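Local atomic coordinates of alternansucrase (Leuconostoc mesenteroides, PDB entry 6HVG), a protein that belongs to glycoside hydrolase family 70, whose members are built around a TIM-barrel-type domain, and also carries choline-binding-type repeats and a bound calcium ion. Residues 534-539 and 574-579; 1171-1176 and 1186-1191; 552-557 and 583-588; 1192-1197 and 1252-1257. All blocks are in the same frame, centred on the assembly; numbering follows the deposited sequence.

All four contacts lie in or beside the six-stranded antiparallel sheet of the glycoside hydrolase family 70 region. Contacts 1, 2 and 4 are buried, whereas contact 3 is partly buried and joins loop 552-557 to the turn that leads into helix 587-601. Strands 534-537 (contact 1) and 1166-1175 (contact 2) are neighbours in the sheet, and contacts 2 and 4 share an edge strand, 1190-1197. Chemistry changes with place: contact 1 is aromatic packing next to the calcium site, contact 2 is backbone pairing, contact 3 is a polar network round Asp583, and contact 4 rests on one arginine and one tyrosine. The Asp539-Arg553 salt bridge and the Glu575-Gly556 hydrogen bond tie contact 1 to contact 3.

Contact 1. Residues 534-539 and 574-579; sequences FLAYQD and SEFLLA. With CA (calcium ion), chain C.
Strand 534-537 and the irregular loop 574-579 come nearest at Phe534 and Phe576, whose CA atoms are 7.0 Å apart; no hydrogen bond joins the two segments, and their side chains carry the contact. Both phenylalanines direct CB toward the opposite segment and then slide past each other in opposite directions. CB of Phe576 sits over the centre of the Phe534 ring, 3.4 Å from its centroid and 7° off the normal, a CH-pi contact. The rings themselves meet obliquely, with centroids 5.5 Å apart and planes at 32°. At the edge of the Phe534 ring, close to its plane, Leu577 O lies 3.4 Å from CZ. Further along the strand, CB of Ala536 packs at 3.9 Å from CZ of Phe576. The residue before this ring faces the metal: the chain of Glu575 bends at chi2 (60°), bringing its carboxylate back beside its own carbonyl, and the calcium ion is bound by Glu575 O at 2.2 Å and Glu575 OE2 at 2.1 Å. A water, Asp581, Asn625 and Asp1159 complete the shell. An aromatic pair thus backs a calcium site that, as in family 70 relatives, lies where the antiparallel sheet meets the barrel.

Contact 2. Residues 1171-1176 and 1186-1191; sequences TATRVD and DFVNLL
Thr1173 places OG1 beside its own backbone N (chi1 -58°), which aims the hydroxyl at the loop opposite, where it accepts from Asn1189 N at 3.2 Å in a nearly straight bond (170°). A second rotation, CG of Phe1187 turned away from the backbone N (chi1 -156°), lays that ring beside Ala1172, whose carbonyl O lies at the ring edge, 3.2 Å from CE1. Leu1190 CD1 covers part of one face of the same ring. Backbone bonds run along the pair: Ala1172 N donates to Leu1190 O at 2.8 Å, Leu1190 N returns to Ala1172 O at 3.1 Å, and Arg1174 N reaches Phe1187 O at 3.0 Å. Water 2 bridges the two side chains that lie side by side, bonded to Thr1173 OG1 and donating to Asn1189 OD1. CG2 of Thr1171 rests on CA of Asn1189 at 3.7 Å, while the Thr1171 hydroxyl is bonded to Asp540. The guanidinium of Arg1174 leads away to the carbonyls of Glu520 and Asp521. Phe1187 centres an inverse gamma turn, and Asn1189, with positive phi, faces Ala1172 together with Leu1190: a G1 beta bulge, here opening an edge strand, 1190-1197, of the antiparallel sheet.

Contact 3. Residues 552-557 and 583-588; sequences NRKLGR and DNSNPI
Loop 552-557 runs past the type I turn formed by Asp583 to Asn586, with Asn552 and Asn586 the closest pair at 5.5 Å between CA atoms. The carboxylate of Asp583 and the hydroxyl of Ser585 do most of the work. OD2 of Asp583 accepts from Arg553 N at 3.1 Å on its syn side, the donor standing 35° out of the carboxylate plane. The other oxygen, OD1, is gripped within its own turn: Ser585 OG donates to the syn lone pair of OD1 at 2.7 Å, and Ser585 N reaches it at 3.2 Å from above the plane, closing an Asx turn. Ser585 holds OG between its backbone N and carbonyl carbon (chi1 81°), a position from which the hydroxyl donates to Asp583 and also accepts from Lys554 N at 3.0 Å. Water 3 donates to both Asp583 OD1 and Lys554 O, a further bridge between the segments. Beside this network the amides of Asn552 and Asn586 stack, their planes 18° apart and their CG atoms 3.8 Å from each other. Asn552 ND2 turns to Ser549 O, while Asn586, at the N-cap of helix 587-601, accepts with OD1 from Ile588 N at 2.8 Å. The guanidinium of Arg553 belongs to a different pairing, a salt bridge to Asp539. With the donors from Arg553 and Ser585 and water 3 gathered about its two oxygens, the Asp583 carboxylate would probably be stabilised as an anion; the Asp583 side chain lies about 8 Å from the bound calcium ion.

Contact 4. Residues 1192-1197 and 1252-1257; sequences YVANTK and NILHRG
The hydrogen bonds of this contact centre on Arg1256, whose chain, extended from CG to NE, reaches across to the strand of Val1193 and Asn1195. NH1 donates to Val1193 O at 2.9 Å, approaching from above the carbonyl plane (59° out of it). NH1 and NH2 together hold a single atom, Asn1195 OD1, at 3.1 and 2.9 Å respectively; NH2 lies nearly in line with the C=O of the amide. Both acceptors lie near the guanidinium plane, and the Asn1195 amide is turned 48° against it. A second polar link is made by Tyr1192, whose OH accepts from Leu1254 N at 3.0 Å in a rather bent bond. Apolar contacts fill in round these bonds: CB of Leu1254 comes to the edge of the tyrosine ring, 4.1 Å from CE2, and Leu1254 CD1 packs at 3.8 Å from CA of Ala1194. Asn1195 ND2 donates to Leu1164 O, which fixes the amide with its oxygen toward the arginine. Across the contact Arg1256 therefore meets neutral oxygens. Glu520, probably ionised, accepts from the backbone N atoms of His1255, Arg1256 and Gly1257 and is bonded to Tyr1192 OH, so that one carboxylate bonds both loop 1252-1257 and strand 1190-1197.

Contact 1. Residues 534-539 and 574-579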
loop_
_atom_site.group_PDB
_atom_site.type_symbol
_atom_site.label_atom_id
_atom_site.label_comp_id
_atom_site.label_asym_id
_atom_site.label_seq_id
_atom_site.Cartn_x
_atom_site.Cartn_y
_atom_site.Cartn_z
ATOM N N PHE A 534 2.455 8.065 7.499
ATOM C CA PHE A 534 1.710 9.291 7.742
ATOM C C PHE A 534 2.120 10.027 9.002
ATOM O O PHE A 534 2.547 9.405 9.986
ATOM C CB PHE A 534 0.229 8.982 7.896
ATOM C CG PHE A 534 -0.350 8.209 6.768
ATOM C CD1 PHE A 534 -0.561 8.799 5.535
ATOM C CD2 PHE A 534 -0.701 6.901 6.943
ATOM C CE1 PHE A 534 -1.090 8.083 4.489
ATOM C CE2 PHE A 534 -1.252 6.184 5.905
ATOM C CZ PHE A 534 -1.453 6.781 4.681
ATOM N N LEU A 535 1.892 11.343 8.967
ATOM C CA LEU A 535 2.049 12.234 10.096
ATOM C C LEU A 535 0.708 12.872 10.426
ATOM O O LEU A 535 0.057 13.405 9.549
ATOM C CB LEU A 535 3.009 13.352 9.750
ATOM C CG LEU A 535 4.445 12.943 9.443
ATOM C CD1 LEU A 535 5.260 14.167 9.035
ATOM C CD2 LEU A 535 5.049 12.268 10.646
ATOM N N ALA A 536 0.284 12.800 11.688
ATOM C CA ALA A 536 -0.932 13.476 12.107
ATOM C C ALA A 536 -0.561 14.824 12.725
ATOM O O ALA A 536 0.274 14.885 13.616
ATOM C CB ALA A 536 -1.693 12.636 13.102
ATOM N N TYR A 537 -1.187 15.898 12.257
ATOM C CA TYR A 537 -0.946 17.211 12.804
ATOM C C TYR A 537 -1.651 17.369 14.145
ATOM O O TYR A 537 -2.731 16.813 14.363
ATOM C CB TYR A 537 -1.423 18.314 11.859
ATOM C CG TYR A 537 -0.794 18.327 10.482
ATOM C CD1 TYR A 537 0.425 17.755 10.232
ATOM C CD2 TYR A 537 -1.443 18.944 9.416
ATOM C CE1 TYR A 537 0.972 17.748 8.947
ATOM C CE2 TYR A 537 -0.885 18.969 8.148
ATOM C CZ TYR A 537 0.322 18.364 7.927
ATOM O OH TYR A 537 0.861 18.366 6.684
ATOM N N GLN A 538 -1.045 18.166 15.035
ATOM C CA GLN A 538 -1.572 18.358 16.391
ATOM C C GLN A 538 -1.983 19.795 16.670
ATOM O O GLN A 538 -1.493 20.724 16.037
ATOM C CB GLN A 538 -0.542 17.903 17.410
ATOM C CG GLN A 538 0.039 16.525 17.140
ATOM C CD GLN A 538 -0.981 15.409 17.227
ATOM O OE1 GLN A 538 -1.791 15.353 18.140
ATOM N NE2 GLN A 538 -0.952 14.517 16.253
ATOM N N ASP A 539 -2.914 19.955 17.605
ATOM C CA ASP A 539 -3.332 21.277 18.106
ATOM C C ASP A 539 -2.368 21.724 19.173
ATOM O O ASP A 539 -2.411 21.209 20.286
ATOM C CB ASP A 539 -4.743 21.227 18.699
ATOM C CG ASP A 539 -5.817 21.029 17.650
ATOM O OD1 ASP A 539 -5.544 21.182 16.441
ATOM O OD2 ASP A 539 -6.957 20.742 18.047
ATOM N N SER A 574 -9.635 4.264 8.840
ATOM C CA SER A 574 -8.331 4.616 8.336
ATOM C C SER A 574 -8.463 5.975 7.674
ATOM O O SER A 574 -8.735 6.051 6.490
ATOM C CB SER A 574 -7.876 3.570 7.320
ATOM O OG SER A 574 -8.073 2.259 7.843
ATOM N N GLU A 575 -8.278 7.035 8.458
ATOM C CA GLU A 575 -8.469 8.400 8.019
ATOM C C GLU A 575 -7.430 8.808 7.009
ATOM O O GLU A 575 -7.699 9.632 6.125
ATOM C CB GLU A 575 -8.398 9.339 9.223
ATOM C CG GLU A 575 -8.710 10.820 8.946
ATOM C CD GLU A 575 -10.099 11.084 8.398
ATOM O OE1 GLU A 575 -11.086 10.979 9.179
ATOM O OE2 GLU A 575 -10.177 11.409 7.182
ATOM N N PHE A 576 -6.247 8.223 7.115
ATOM C CA PHE A 576 -5.145 8.616 6.241
ATOM C C PHE A 576 -5.004 7.657 5.104
ATOM O O PHE A 576 -4.950 6.461 5.321
ATOM C CB PHE A 576 -3.846 8.678 7.030
ATOM C CG PHE A 576 -3.863 9.710 8.106
ATOM C CD1 PHE A 576 -3.519 11.007 7.835
ATOM C CD2 PHE A 576 -4.292 9.383 9.360
ATOM C CE1 PHE A 576 -3.569 11.975 8.821
ATOM C CE2 PHE A 576 -4.338 10.323 10.352
ATOM C CZ PHE A 576 -3.979 11.628 10.084
ATOM N N LEU A 577 -4.973 8.207 3.896
ATOM C CA LEU A 577 -4.954 7.425 2.690
ATOM C C LEU A 577 -3.834 7.922 1.819
ATOM O O LEU A 577 -2.841 7.219 1.620
ATOM C CB LEU A 577 -6.324 7.529 1.985
ATOM C CG LEU A 577 -6.502 6.892 0.596
ATOM C CD1 LEU A 577 -6.236 5.395 0.625
ATOM C CD2 LEU A 577 -7.919 7.171 0.141
ATOM N N LEU A 578 -3.977 9.134 1.287
ATOM C CA LEU A 578 -2.981 9.690 0.359
ATOM C C LEU A 578 -2.832 11.162 0.578
ATOM O O LEU A 578 -3.784 11.852 0.961
ATOM C CB LEU A 578 -3.385 9.448 -1.106
ATOM C CG LEU A 578 -3.248 8.014 -1.643
ATOM C CD1 LEU A 578 -4.165 7.752 -2.829
ATOM C CD2 LEU A 578 -1.821 7.728 -2.075
ATOM N N ALA A 579 -1.632 11.644 0.298
ATOM C CA ALA A 579 -1.322 13.067 0.205
ATOM C C ALA A 579 -1.701 13.834 1.457
ATOM O O ALA A 579 -1.422 13.368 2.578
ATOM C CB ALA A 579 -1.943 13.690 -1.043
HETATM CA CA CA C . -9.051 11.211 5.464
HETATM O O HOH W 1 -10.083 13.217 4.735
#

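Contact 2. Residues 1171-1176 and 1186-1191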
loop_
_atom_site.group_PDB
_atom_site.type_symbol
_atom_site.label_atom_id
_atom_site.label_comp_id
_atom_site.label_asym_id
_atom_site.label_seq_id
_atom_site.Cartn_x
_atom_site.Cartn_y
_atom_site.Cartn_z
ATOM N N THR A 1171 2.948 20.817 14.066
ATOM C CA THR A 1171 3.362 19.883 15.111
ATOM C C THR A 1171 2.831 18.497 14.734
ATOM O O THR A 1171 1.620 18.300 14.637
ATOM C CB THR A 1171 2.813 20.293 16.488
ATOM O OG1 THR A 1171 3.441 21.494 16.912
ATOM C CG2 THR A 1171 3.119 19.236 17.521
ATOM N N ALA A 1172 3.730 17.536 14.557
ATOM C CA ALA A 1172 3.378 16.285 13.920
ATOM C C ALA A 1172 3.791 15.067 14.710
ATOM O O ALA A 1172 4.856 15.041 15.320
ATOM C CB ALA A 1172 3.989 16.221 12.525
ATOM N N THR A 1173 2.953 14.043 14.654
ATOM C CA THR A 1173 3.235 12.742 15.236
ATOM C C THR A 1173 3.146 11.681 14.151
ATOM O O THR A 1173 2.258 11.736 13.306
ATOM C CB THR A 1173 2.204 12.415 16.325
ATOM O OG1 THR A 1173 2.229 13.428 17.332
ATOM C CG2 THR A 1173 2.474 11.065 16.968
ATOM N N ARG A 1174 4.067 10.716 14.164
ATOM C CA ARG A 1174 4.078 9.613 13.191
ATOM C C ARG A 1174 3.004 8.606 13.519
ATOM O O ARG A 1174 2.951 8.091 14.622
ATOM C CB ARG A 1174 5.429 8.936 13.175
ATOM C CG ARG A 1174 5.574 7.777 12.214
ATOM C CD ARG A 1174 5.770 8.260 10.783
ATOM N NE ARG A 1174 6.088 7.148 9.913
ATOM C CZ ARG A 1174 5.203 6.229 9.535
ATOM N NH1 ARG A 1174 3.920 6.296 9.917
ATOM N NH2 ARG A 1174 5.600 5.235 8.753
ATOM N N VAL A 1175 2.124 8.360 12.546
ATOM C CA VAL A 1175 0.912 7.565 12.771
ATOM C C VAL A 1175 0.691 6.584 11.654
ATOM O O VAL A 1175 1.233 6.747 10.551
ATOM C CB VAL A 1175 -0.347 8.434 12.823
ATOM C CG1 VAL A 1175 -0.375 9.270 14.079
ATOM C CG2 VAL A 1175 -0.432 9.328 11.597
ATOM N N ASP A 1176 -0.126 5.576 11.959
ATOM C CA ASP A 1176 -0.587 4.602 10.968
ATOM C C ASP A 1176 -1.875 5.098 10.323
ATOM O O ASP A 1176 -2.339 6.202 10.628
ATOM C CB ASP A 1176 -0.749 3.207 11.588
ATOM C CG ASP A 1176 -1.824 3.131 12.668
ATOM O OD1 ASP A 1176 -2.709 4.001 12.748
ATOM O OD2 ASP A 1176 -1.819 2.154 13.440
ATOM N N ASP A 1186 10.008 7.736 18.005
ATOM C CA ASP A 1186 10.454 8.931 18.705
ATOM C C ASP A 1186 9.796 10.149 18.097
ATOM O O ASP A 1186 9.899 11.232 18.658
ATOM C CB ASP A 1186 11.983 9.100 18.611
ATOM C CG ASP A 1186 12.726 7.830 18.948
ATOM O OD1 ASP A 1186 12.263 7.127 19.886
ATOM O OD2 ASP A 1186 13.736 7.535 18.252
ATOM N N PHE A 1187 9.153 9.977 16.943
ATOM C CA PHE A 1187 8.501 11.077 16.255
ATOM C C PHE A 1187 7.135 11.359 16.883
ATOM O O PHE A 1187 6.112 10.891 16.408
ATOM C CB PHE A 1187 8.385 10.761 14.778
ATOM C CG PHE A 1187 8.259 11.977 13.895
ATOM C CD1 PHE A 1187 7.244 12.912 14.085
ATOM C CD2 PHE A 1187 9.144 12.167 12.844
ATOM C CE1 PHE A 1187 7.117 13.996 13.240
ATOM C CE2 PHE A 1187 9.003 13.244 11.997
ATOM C CZ PHE A 1187 7.994 14.161 12.199
ATOM N N VAL A 1188 7.144 12.121 17.974
ATOM C CA VAL A 1188 5.941 12.514 18.672
ATOM C C VAL A 1188 5.978 14.008 18.965
ATOM O O VAL A 1188 6.970 14.519 19.484
ATOM C CB VAL A 1188 5.794 11.710 19.964
ATOM C CG1 VAL A 1188 4.508 12.065 20.695
ATOM C CG2 VAL A 1188 5.809 10.225 19.647
ATOM N N ASN A 1189 4.895 14.703 18.621
ATOM C CA ASN A 1189 4.762 16.140 18.821
ATOM C C ASN A 1189 5.989 16.952 18.415
ATOM O O ASN A 1189 6.358 17.880 19.118
ATOM C CB ASN A 1189 4.388 16.430 20.263
ATOM C CG ASN A 1189 3.047 15.826 20.648
ATOM O OD1 ASN A 1189 2.037 16.071 20.023
ATOM N ND2 ASN A 1189 3.034 15.065 21.704
ATOM N N LEU A 1190 6.597 16.612 17.277
ATOM C CA LEU A 1190 7.767 17.344 16.746
ATOM C C LEU A 1190 7.376 18.385 15.702
ATOM O O LEU A 1190 6.383 18.226 14.997
ATOM C CB LEU A 1190 8.776 16.399 16.086
ATOM C CG LEU A 1190 9.282 15.229 16.932
ATOM C CD1 LEU A 1190 10.347 14.475 16.154
ATOM C CD2 LEU A 1190 9.832 15.695 18.258
ATOM N N LEU A 1191 8.165 19.445 15.602
ATOM C CA LEU A 1191 7.901 20.474 14.616
ATOM C C LEU A 1191 8.430 19.995 13.273
ATOM O O LEU A 1191 9.512 19.402 13.169
ATOM C CB LEU A 1191 8.503 21.836 15.012
ATOM C CG LEU A 1191 8.027 22.501 16.313
ATOM C CD1 LEU A 1191 8.238 24.012 16.260
ATOM C CD2 LEU A 1191 6.579 22.214 16.650
HETATM O O HOH W 2 0.649 13.421 19.338
#

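Contact 3. Residues 552-557 and 583-588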
loop_
_atom_site.group_PDB
_atom_site.type_symbol
_atom_site.label_atom_id
_atom_site.label_comp_id
_atom_site.label_asym_id
_atom_site.label_seq_id
_atom_site.Cartn_x
_atom_site.Cartn_y
_atom_site.Cartn_z
ATOM N N ASN A 552 -10.712 20.330 16.421
ATOM C CA ASN A 552 -11.375 19.528 15.424
ATOM C C ASN A 552 -10.476 18.311 15.223
ATOM O O ASN A 552 -10.032 17.715 16.201
ATOM C CB ASN A 552 -11.581 20.346 14.160
ATOM C CG ASN A 552 -12.655 21.398 14.340
ATOM O OD1 ASN A 552 -13.818 21.071 14.543
ATOM N ND2 ASN A 552 -12.275 22.654 14.265
ATOM N N ARG A 553 -10.214 17.932 13.976
ATOM C CA ARG A 553 -9.415 16.752 13.671
ATOM C C ARG A 553 -9.846 15.467 14.393
ATOM O O ARG A 553 -9.016 14.778 14.975
ATOM C CB ARG A 553 -7.936 17.026 13.958
ATOM C CG ARG A 553 -7.343 18.160 13.135
ATOM C CD ARG A 553 -5.933 18.420 13.576
ATOM N NE ARG A 553 -5.244 19.340 12.679
ATOM C CZ ARG A 553 -4.466 20.347 13.068
ATOM N NH1 ARG A 553 -4.262 20.579 14.360
ATOM N NH2 ARG A 553 -3.891 21.121 12.155
ATOM N N LYS A 554 -11.132 15.136 14.334
ATOM C CA LYS A 554 -11.614 13.807 14.742
ATOM C C LYS A 554 -11.296 12.821 13.644
ATOM O O LYS A 554 -11.790 12.949 12.521
ATOM C CB LYS A 554 -13.115 13.794 14.988
ATOM C CG LYS A 554 -13.551 14.761 16.078
ATOM C CD LYS A 554 -14.976 15.205 15.877
ATOM C CE LYS A 554 -15.362 16.360 16.796
ATOM N NZ LYS A 554 -15.931 15.815 18.051
ATOM N N LEU A 555 -10.464 11.847 13.969
ATOM C CA LEU A 555 -9.980 10.909 12.987
ATOM C C LEU A 555 -10.788 9.631 12.977
ATOM O O LEU A 555 -11.258 9.176 14.024
ATOM C CB LEU A 555 -8.546 10.580 13.319
ATOM C CG LEU A 555 -7.575 11.775 13.395
ATOM C CD1 LEU A 555 -6.140 11.314 13.638
ATOM C CD2 LEU A 555 -7.621 12.652 12.167
ATOM N N GLY A 556 -11.006 9.079 11.786
ATOM C CA GLY A 556 -11.596 7.743 11.645
ATOM C C GLY A 556 -13.080 7.706 11.900
ATOM O O GLY A 556 -13.593 6.692 12.345
ATOM N N ARG A 557 -13.777 8.794 11.603
ATOM C CA ARG A 557 -15.216 8.808 11.779
ATOM C C ARG A 557 -15.905 8.236 10.545
ATOM O O ARG A 557 -16.782 8.865 9.960
ATOM C CB ARG A 557 -15.721 10.225 12.093
ATOM C CG ARG A 557 -15.174 10.770 13.399
ATOM C CD ARG A 557 -15.536 9.867 14.572
ATOM N NE ARG A 557 -15.116 10.461 15.845
ATOM C CZ ARG A 557 -15.831 11.306 16.584
ATOM N NH1 ARG A 557 -17.036 11.714 16.206
ATOM N NH2 ARG A 557 -15.333 11.763 17.700
ATOM N N ASP A 583 -9.317 17.661 6.805
ATOM C CA ASP A 583 -10.082 17.495 8.037
ATOM C C ASP A 583 -11.572 17.732 7.778
ATOM O O ASP A 583 -12.098 18.832 8.012
ATOM C CB ASP A 583 -9.562 18.449 9.101
ATOM C CG ASP A 583 -10.314 18.350 10.416
ATOM O OD1 ASP A 583 -11.042 17.350 10.640
ATOM O OD2 ASP A 583 -10.166 19.303 11.225
ATOM N N ASN A 584 -12.246 16.687 7.299
ATOM C CA ASN A 584 -13.698 16.729 7.084
ATOM C C ASN A 584 -14.555 16.660 8.368
ATOM O O ASN A 584 -15.769 16.714 8.287
ATOM C CB ASN A 584 -14.117 15.634 6.101
ATOM C CG ASN A 584 -13.457 15.789 4.732
ATOM O OD1 ASN A 584 -13.480 16.858 4.131
ATOM N ND2 ASN A 584 -12.858 14.718 4.241
ATOM N N SER A 585 -13.928 16.587 9.544
ATOM C CA SER A 585 -14.660 16.700 10.829
ATOM C C SER A 585 -14.887 18.141 11.276
ATOM O O SER A 585 -15.629 18.375 12.242
ATOM C CB SER A 585 -13.919 15.976 11.953
ATOM O OG SER A 585 -12.872 16.770 12.479
ATOM N N ASN A 586 -14.229 19.093 10.609
ATOM C CA ASN A 586 -14.371 20.517 10.902
ATOM C C ASN A 586 -15.568 21.135 10.187
ATOM O O ASN A 586 -15.594 21.178 8.969
ATOM C CB ASN A 586 -13.088 21.230 10.467
ATOM C CG ASN A 586 -13.085 22.720 10.777
ATOM O OD1 ASN A 586 -14.128 23.382 10.839
ATOM N ND2 ASN A 586 -11.895 23.259 10.951
ATOM N N PRO A 587 -16.543 21.661 10.948
ATOM C CA PRO A 587 -17.715 22.295 10.341
ATOM C C PRO A 587 -17.426 23.267 9.196
ATOM O O PRO A 587 -18.163 23.291 8.212
ATOM C CB PRO A 587 -18.354 23.029 11.523
ATOM C CG PRO A 587 -17.998 22.213 12.723
ATOM C CD PRO A 587 -16.632 21.659 12.430
ATOM N N ILE A 588 -16.368 24.052 9.319
ATOM C CA ILE A 588 -15.986 24.989 8.259
ATOM C C ILE A 588 -15.604 24.256 6.974
ATOM O O ILE A 588 -15.960 24.685 5.889
ATOM C CB ILE A 588 -14.841 25.928 8.712
ATOM C CG1 ILE A 588 -15.341 26.884 9.816
ATOM C CG2 ILE A 588 -14.327 26.762 7.545
ATOM C CD1 ILE A 588 -14.245 27.501 10.662
HETATM O O HOH W 3 -11.137 14.578 10.225
#

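Contact 4. Residues 1192-1197 and 1252-1257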
loop_
_atom_site.group_PDB
_atom_site.type_symbol
_atom_site.label_atom_id
_atom_site.label_comp_id
_atom_site.label_asym_id
_atom_site.label_seq_id
_atom_site.Cartn_x
_atom_site.Cartn_y
_atom_site.Cartn_z
ATOM N N TYR A 1192 7.638 20.266 12.242
ATOM C CA TYR A 1192 7.870 19.717 10.912
ATOM C C TYR A 1192 7.438 20.750 9.904
ATOM O O TYR A 1192 6.479 21.480 10.149
ATOM C CB TYR A 1192 7.030 18.459 10.734
ATOM C CG TYR A 1192 7.440 17.565 9.604
ATOM C CD1 TYR A 1192 8.452 16.649 9.764
ATOM C CD2 TYR A 1192 6.772 17.589 8.404
ATOM C CE1 TYR A 1192 8.821 15.802 8.736
ATOM C CE2 TYR A 1192 7.129 16.755 7.373
ATOM C CZ TYR A 1192 8.153 15.861 7.542
ATOM O OH TYR A 1192 8.518 15.030 6.499
ATOM N N VAL A 1193 8.166 20.822 8.793
ATOM C CA VAL A 1193 7.800 21.689 7.687
ATOM C C VAL A 1193 7.008 20.849 6.710
ATOM O O VAL A 1193 7.526 19.907 6.143
ATOM C CB VAL A 1193 9.032 22.248 6.967
ATOM C CG1 VAL A 1193 8.628 22.969 5.696
ATOM C CG2 VAL A 1193 9.772 23.208 7.871
ATOM N N ALA A 1194 5.743 21.202 6.531
ATOM C CA ALA A 1194 4.875 20.525 5.588
ATOM C C ALA A 1194 4.456 21.476 4.484
ATOM O O ALA A 1194 4.583 22.683 4.626
ATOM C CB ALA A 1194 3.653 19.996 6.310
ATOM N N ASN A 1195 3.981 20.918 3.374
ATOM C CA ASN A 1195 3.428 21.710 2.288
ATOM C C ASN A 1195 1.900 21.672 2.365
ATOM O O ASN A 1195 1.279 20.762 1.858
ATOM C CB ASN A 1195 3.939 21.215 0.938
ATOM C CG ASN A 1195 5.248 21.844 0.548
ATOM O OD1 ASN A 1195 6.295 21.374 0.934
ATOM N ND2 ASN A 1195 5.195 22.924 -0.216
ATOM N N THR A 1196 1.324 22.693 2.989
ATOM C CA THR A 1196 -0.085 22.693 3.364
ATOM C C THR A 1196 -0.900 23.865 2.832
ATOM O O THR A 1196 -2.125 23.856 2.931
ATOM C CB THR A 1196 -0.207 22.744 4.900
ATOM O OG1 THR A 1196 0.673 23.761 5.408
ATOM C CG2 THR A 1196 0.169 21.404 5.497
ATOM N N LYS A 1197 -0.234 24.869 2.273
ATOM C CA LYS A 1197 -0.880 26.129 1.932
ATOM C C LYS A 1197 -1.054 26.229 0.431
ATOM O O LYS A 1197 -0.116 26.042 -0.320
ATOM C CB LYS A 1197 -0.028 27.285 2.450
ATOM C CG LYS A 1197 -0.793 28.549 2.772
ATOM C CD LYS A 1197 0.142 29.713 3.081
ATOM C CE LYS A 1197 0.130 30.100 4.549
ATOM N NZ LYS A 1197 0.973 31.306 4.789
ATOM N N ASN A 1252 1.292 12.495 4.120
ATOM C CA ASN A 1252 2.253 11.434 3.963
ATOM C C ASN A 1252 3.627 12.011 4.309
ATOM O O ASN A 1252 3.870 13.203 4.117
ATOM C CB ASN A 1252 2.245 10.892 2.531
ATOM C CG ASN A 1252 2.578 11.953 1.509
ATOM O OD1 ASN A 1252 1.932 13.005 1.456
ATOM N ND2 ASN A 1252 3.582 11.692 0.693
ATOM N N ILE A 1253 4.515 11.179 4.841
ATOM C CA ILE A 1253 5.827 11.634 5.247
ATOM C C ILE A 1253 6.574 12.275 4.074
ATOM O O ILE A 1253 6.562 11.744 2.970
ATOM C CB ILE A 1253 6.676 10.507 5.867
ATOM C CG1 ILE A 1253 6.880 9.351 4.900
ATOM C CG2 ILE A 1253 6.065 10.035 7.160
ATOM C CD1 ILE A 1253 7.730 8.230 5.455
ATOM N N LEU A 1254 7.209 13.418 4.330
ATOM C CA LEU A 1254 7.840 14.213 3.278
ATOM C C LEU A 1254 9.354 14.079 3.180
ATOM O O LEU A 1254 9.982 14.824 2.417
ATOM C CB LEU A 1254 7.477 15.698 3.450
ATOM C CG LEU A 1254 5.978 16.022 3.413
ATOM C CD1 LEU A 1254 5.752 17.516 3.353
ATOM C CD2 LEU A 1254 5.296 15.388 2.223
ATOM N N HIS A 1255 9.929 13.136 3.932
ATOM C CA HIS A 1255 11.368 12.808 3.841
ATOM C C HIS A 1255 12.302 13.961 4.268
ATOM O O HIS A 1255 13.422 14.108 3.766
ATOM C CB HIS A 1255 11.728 12.354 2.414
ATOM C CG HIS A 1255 11.036 11.106 1.981
ATOM N ND1 HIS A 1255 11.384 10.429 0.833
ATOM C CD2 HIS A 1255 10.033 10.401 2.550
ATOM C CE1 HIS A 1255 10.610 9.367 0.705
ATOM N NE2 HIS A 1255 9.789 9.323 1.738
ATOM N N ARG A 1256 11.829 14.778 5.186
ATOM C CA ARG A 1256 12.560 15.973 5.574
ATOM C C ARG A 1256 13.336 15.800 6.883
ATOM O O ARG A 1256 14.374 16.452 7.072
ATOM C CB ARG A 1256 11.602 17.159 5.665
ATOM C CG ARG A 1256 11.336 17.727 4.294
ATOM C CD ARG A 1256 10.228 18.753 4.269
ATOM N NE ARG A 1256 10.064 19.243 2.908
ATOM C CZ ARG A 1256 9.040 19.967 2.473
ATOM N NH1 ARG A 1256 8.056 20.300 3.286
ATOM N NH2 ARG A 1256 9.000 20.366 1.212
ATOM N N GLY A 1257 12.817 14.954 7.772
ATOM C CA GLY A 1257 13.514 14.588 8.978
ATOM C C GLY A 1257 12.774 15.016 10.229
ATOM O O GLY A 1257 11.965 15.953 10.201
#